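Local structure of RagB/SusD domain protein (5J90) at residues P393-N401 against Y444-K452. The protein binds chitin as a SusD-like protein of a polysaccharide utilization locus, probably at the outer membrane of Flavobacterium johnsoniae. Numbering follows the deposited sequence.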
loop_
_atom_site.group_PDB
_atom_site.type_symbol
_atom_site.label_atom_id
_atom_site.label_comp_id
_atom_site.label_asym_id
_atom_site.label_seq_id
_atom_site.Cartn_x
_atom_site.Cartn_y
_atom_site.Cartn_z
ATOM N N PRO A 393 -31.839 -19.807 -7.208
ATOM C CA PRO A 393 -30.623 -20.608 -7.027
ATOM C C PRO A 393 -29.372 -19.981 -7.642
ATOM O O PRO A 393 -28.268 -20.394 -7.289
ATOM C CB PRO A 393 -30.966 -21.942 -7.712
ATOM C CG PRO A 393 -32.122 -21.635 -8.615
ATOM C CD PRO A 393 -32.890 -20.547 -7.935
ATOM N N GLU A 394 -29.537 -19.004 -8.530
ATOM C CA GLU A 394 -28.385 -18.300 -9.079
ATOM C C GLU A 394 -27.605 -17.588 -7.973
ATOM O O GLU A 394 -26.451 -17.217 -8.168
ATOM C CB GLU A 394 -28.801 -17.306 -10.173
ATOM C CG GLU A 394 -29.693 -16.154 -9.708
ATOM C CD GLU A 394 -31.179 -16.429 -9.891
ATOM O OE1 GLU A 394 -31.596 -17.605 -9.784
ATOM O OE2 GLU A 394 -31.932 -15.463 -10.144
ATOM N N ASN A 395 -28.234 -17.421 -6.811
ATOM C CA ASN A 395 -27.587 -16.763 -5.675
ATOM C C ASN A 395 -26.926 -17.731 -4.699
ATOM O O ASN A 395 -26.384 -17.306 -3.677
ATOM C CB ASN A 395 -28.591 -15.882 -4.932
ATOM C CG ASN A 395 -29.110 -14.748 -5.789
ATOM O OD1 ASN A 395 -28.414 -14.261 -6.683
ATOM N ND2 ASN A 395 -30.336 -14.312 -5.516
ATOM N N ASN A 396 -26.974 -19.025 -5.011
ATOM C CA ASN A 396 -26.412 -20.053 -4.136
ATOM C C ASN A 396 -24.890 -20.015 -4.085
ATOM O O ASN A 396 -24.240 -19.495 -4.995
ATOM C CB ASN A 396 -26.837 -21.454 -4.593
ATOM C CG ASN A 396 -28.317 -21.713 -4.416
ATOM O OD1 ASN A 396 -29.074 -20.835 -4.003
ATOM N ND2 ASN A 396 -28.742 -22.928 -4.750
ATOM N N SER A 397 -24.324 -20.580 -3.022
ATOM C CA SER A 397 -22.878 -20.758 -2.957
ATOM C C SER A 397 -22.453 -21.887 -2.030
ATOM O O SER A 397 -23.058 -22.097 -0.980
ATOM C CB SER A 397 -22.200 -19.469 -2.490
ATOM O OG SER A 397 -20.789 -19.621 -2.505
ATOM N N ASP A 398 -21.389 -22.590 -2.414
ATOM C CA ASP A 398 -20.675 -23.458 -1.485
ATOM C C ASP A 398 -20.101 -22.571 -0.384
ATOM O O ASP A 398 -19.840 -21.386 -0.610
ATOM C CB ASP A 398 -19.513 -24.175 -2.183
ATOM C CG ASP A 398 -19.971 -25.153 -3.248
ATOM O OD1 ASP A 398 -21.117 -25.639 -3.164
ATOM O OD2 ASP A 398 -19.169 -25.444 -4.162
ATOM N N PRO A 399 -19.888 -23.135 0.807
ATOM C CA PRO A 399 -19.313 -22.332 1.890
ATOM C C PRO A 399 -17.896 -21.872 1.555
ATOM O O PRO A 399 -17.184 -22.550 0.810
ATOM C CB PRO A 399 -19.290 -23.304 3.071
ATOM C CG PRO A 399 -19.249 -24.665 2.439
ATOM C CD PRO A 399 -20.064 -24.550 1.189
ATOM N N VAL A 400 -17.499 -20.724 2.100
ATOM C CA VAL A 400 -16.142 -20.211 1.901
ATOM C C VAL A 400 -15.313 -20.103 3.185
ATOM O O VAL A 400 -14.089 -20.173 3.120
ATOM C CB VAL A 400 -16.123 -18.845 1.160
ATOM C CG1 VAL A 400 -16.606 -19.013 -0.276
ATOM C CG2 VAL A 400 -16.953 -17.796 1.897
ATOM N N ASN A 401 -15.951 -19.916 4.342
ATOM C CA ASN A 401 -15.183 -19.808 5.584
ATOM C C ASN A 401 -15.052 -21.193 6.204
ATOM O O ASN A 401 -15.803 -21.579 7.113
ATOM C CB ASN A 401 -15.809 -18.810 6.570
ATOM C CG ASN A 401 -14.798 -18.287 7.584
ATOM O OD1 ASN A 401 -13.718 -17.827 7.212
ATOM N ND2 ASN A 401 -15.129 -18.375 8.860
ATOM N N TYR A 444 -10.399 -11.978 6.682
ATOM C CA TYR A 444 -11.207 -12.945 7.426
ATOM C C TYR A 444 -12.396 -12.250 8.090
ATOM O O TYR A 444 -12.350 -11.050 8.350
ATOM C CB TYR A 444 -10.354 -13.621 8.507
ATOM C CG TYR A 444 -9.168 -14.401 7.979
ATOM C CD1 TYR A 444 -9.313 -15.288 6.919
ATOM C CD2 TYR A 444 -7.911 -14.253 8.549
ATOM C CE1 TYR A 444 -8.219 -16.013 6.431
ATOM C CE2 TYR A 444 -6.812 -14.962 8.067
ATOM C CZ TYR A 444 -6.978 -15.841 7.015
ATOM O OH TYR A 444 -5.888 -16.549 6.542
ATOM N N PRO A 445 -13.487 -12.992 8.344
ATOM C CA PRO A 445 -13.680 -14.337 7.797
ATOM C C PRO A 445 -13.843 -14.254 6.284
ATOM O O PRO A 445 -14.053 -13.164 5.739
ATOM C CB PRO A 445 -15.004 -14.769 8.432
ATOM C CG PRO A 445 -15.777 -13.478 8.566
ATOM C CD PRO A 445 -14.716 -12.466 8.967
ATOM N N LYS A 446 -13.720 -15.387 5.599
ATOM C CA LYS A 446 -14.003 -15.432 4.171
ATOM C C LYS A 446 -15.481 -15.099 3.950
ATOM O O LYS A 446 -16.350 -15.611 4.660
ATOM C CB LYS A 446 -13.687 -16.817 3.590
ATOM C CG LYS A 446 -12.279 -17.337 3.889
ATOM C CD LYS A 446 -11.191 -16.419 3.362
ATOM C CE LYS A 446 -11.156 -16.399 1.844
ATOM N NZ LYS A 446 -9.913 -15.741 1.334
ATOM N N LEU A 447 -15.749 -14.238 2.971
ATOM C CA LEU A 447 -17.104 -13.782 2.654
ATOM C C LEU A 447 -17.488 -14.122 1.216
ATOM O O LEU A 447 -16.634 -14.219 0.336
ATOM C CB LEU A 447 -17.214 -12.263 2.858
ATOM C CG LEU A 447 -16.905 -11.715 4.255
ATOM C CD1 LEU A 447 -16.963 -10.189 4.260
ATOM C CD2 LEU A 447 -17.849 -12.297 5.309
ATOM N N PHE A 448 -18.782 -14.280 0.959
ATOM C CA PHE A 448 -19.232 -14.537 -0.409
ATOM C C PHE A 448 -19.010 -13.311 -1.290
ATOM O O PHE A 448 -19.439 -12.208 -0.947
ATOM C CB PHE A 448 -20.723 -14.900 -0.436
ATOM C CG PHE A 448 -21.068 -16.156 0.323
ATOM C CD1 PHE A 448 -20.368 -17.335 0.107
ATOM C CD2 PHE A 448 -22.106 -16.159 1.238
ATOM C CE1 PHE A 448 -20.696 -18.491 0.795
ATOM C CE2 PHE A 448 -22.437 -17.311 1.934
ATOM C CZ PHE A 448 -21.734 -18.474 1.710
ATOM N N PRO A 449 -18.363 -13.495 -2.450
ATOM C CA PRO A 449 -18.164 -12.369 -3.371
ATOM C C PRO A 449 -19.478 -11.897 -3.994
ATOM O O PRO A 449 -20.422 -12.679 -4.137
ATOM C CB PRO A 449 -17.243 -12.952 -4.447
ATOM C CG PRO A 449 -17.479 -14.438 -4.386
ATOM C CD PRO A 449 -17.688 -14.719 -2.918
ATOM N N VAL A 450 -19.555 -10.626 -4.364
ATOM C CA VAL A 450 -20.752 -10.131 -5.040
ATOM C C VAL A 450 -20.903 -10.808 -6.400
ATOM O O VAL A 450 -19.926 -11.274 -6.987
ATOM C CB VAL A 450 -20.759 -8.585 -5.209
ATOM C CG1 VAL A 450 -20.729 -7.898 -3.847
ATOM C CG2 VAL A 450 -19.605 -8.110 -6.104
ATOM N N LEU A 451 -22.141 -10.871 -6.885
ATOM C CA LEU A 451 -22.441 -11.438 -8.200
ATOM C C LEU A 451 -22.602 -10.344 -9.241
ATOM O O LEU A 451 -22.481 -10.601 -10.439
ATOM C CB LEU A 451 -23.716 -12.279 -8.138
ATOM C CG LEU A 451 -23.590 -13.512 -7.250
ATOM C CD1 LEU A 451 -24.927 -14.245 -7.144
ATOM C CD2 LEU A 451 -22.503 -14.432 -7.776
ATOM N N LYS A 452 -22.886 -9.127 -8.781
ATOM C CA LYS A 452 -23.016 -7.965 -9.653
ATOM C C LYS A 452 -22.069 -6.867 -9.175
ATOM O O LYS A 452 -22.091 -6.476 -8.002
ATOM C CB LYS A 452 -24.457 -7.440 -9.655
ATOM C CG LYS A 452 -25.504 -8.413 -10.210
ATOM C CD LYS A 452 -25.234 -8.726 -11.675
ATOM C CE LYS A 452 -26.372 -9.510 -12.312
ATOM N NZ LYS A 452 -26.159 -9.681 -13.781
#
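Asn401 makes the one hydrogen bond between the two loops: its OD1 accepts a hydrogen bond from the backbone N-H of Lys446 (N to OD1 2.9 Å), the donor standing above the carbonyl plane, 53° out of it. With CG trans to the backbone N (chi1 -158°), the amide reaches over to Pro445, whose CB lies 3.6 Å from Asn401 CG. Next along, the Val400 branch CG2 packs against the Lys446 backbone, 3.6 Å from its O, and also touches Phe448 CD1 at 3.9 Å. The Phe448 ring reaches into the bend of the other loop. Its CE1 meets Asp398 O at 3.3 Å, with that oxygen near the ring plane at the edge, while Ser397 OG approaches obliquely. The same Asp398 O accepts a bond from Ser397 OG (2.8 Å), which turns the serine hydroxyl back onto its own loop beside the aromatic. At the far end Leu451 CD1 touches Glu394 O and Asn395 OD1, both at 3.5 Å; Asn395 ND2 hydrogen-bonds Asp389 OD2.

Farther out, helix 413-428 fixes the Asn401 amide: Gln418 gives OD1 a second donor and Thr422 pairs with ND2. Shortening Asn401 to an alanine removes the amide, which is likely to leave the Lys446 N-H without this acceptor and Gln418 and Thr422 without their shared partner. Arg301 hydrogen-bonds the carbonyl oxygens of Asn395 and Pro449, bridging the loops. The arrangement is two loop segments, the first starting with a short 3-10 turn at 393-395, running nearly antiparallel, 166° apart end to end, one leading into helix 413-428 and the other leaving helix 432-442, laid side by side at the periphery of the helix-rich SusD-like fold.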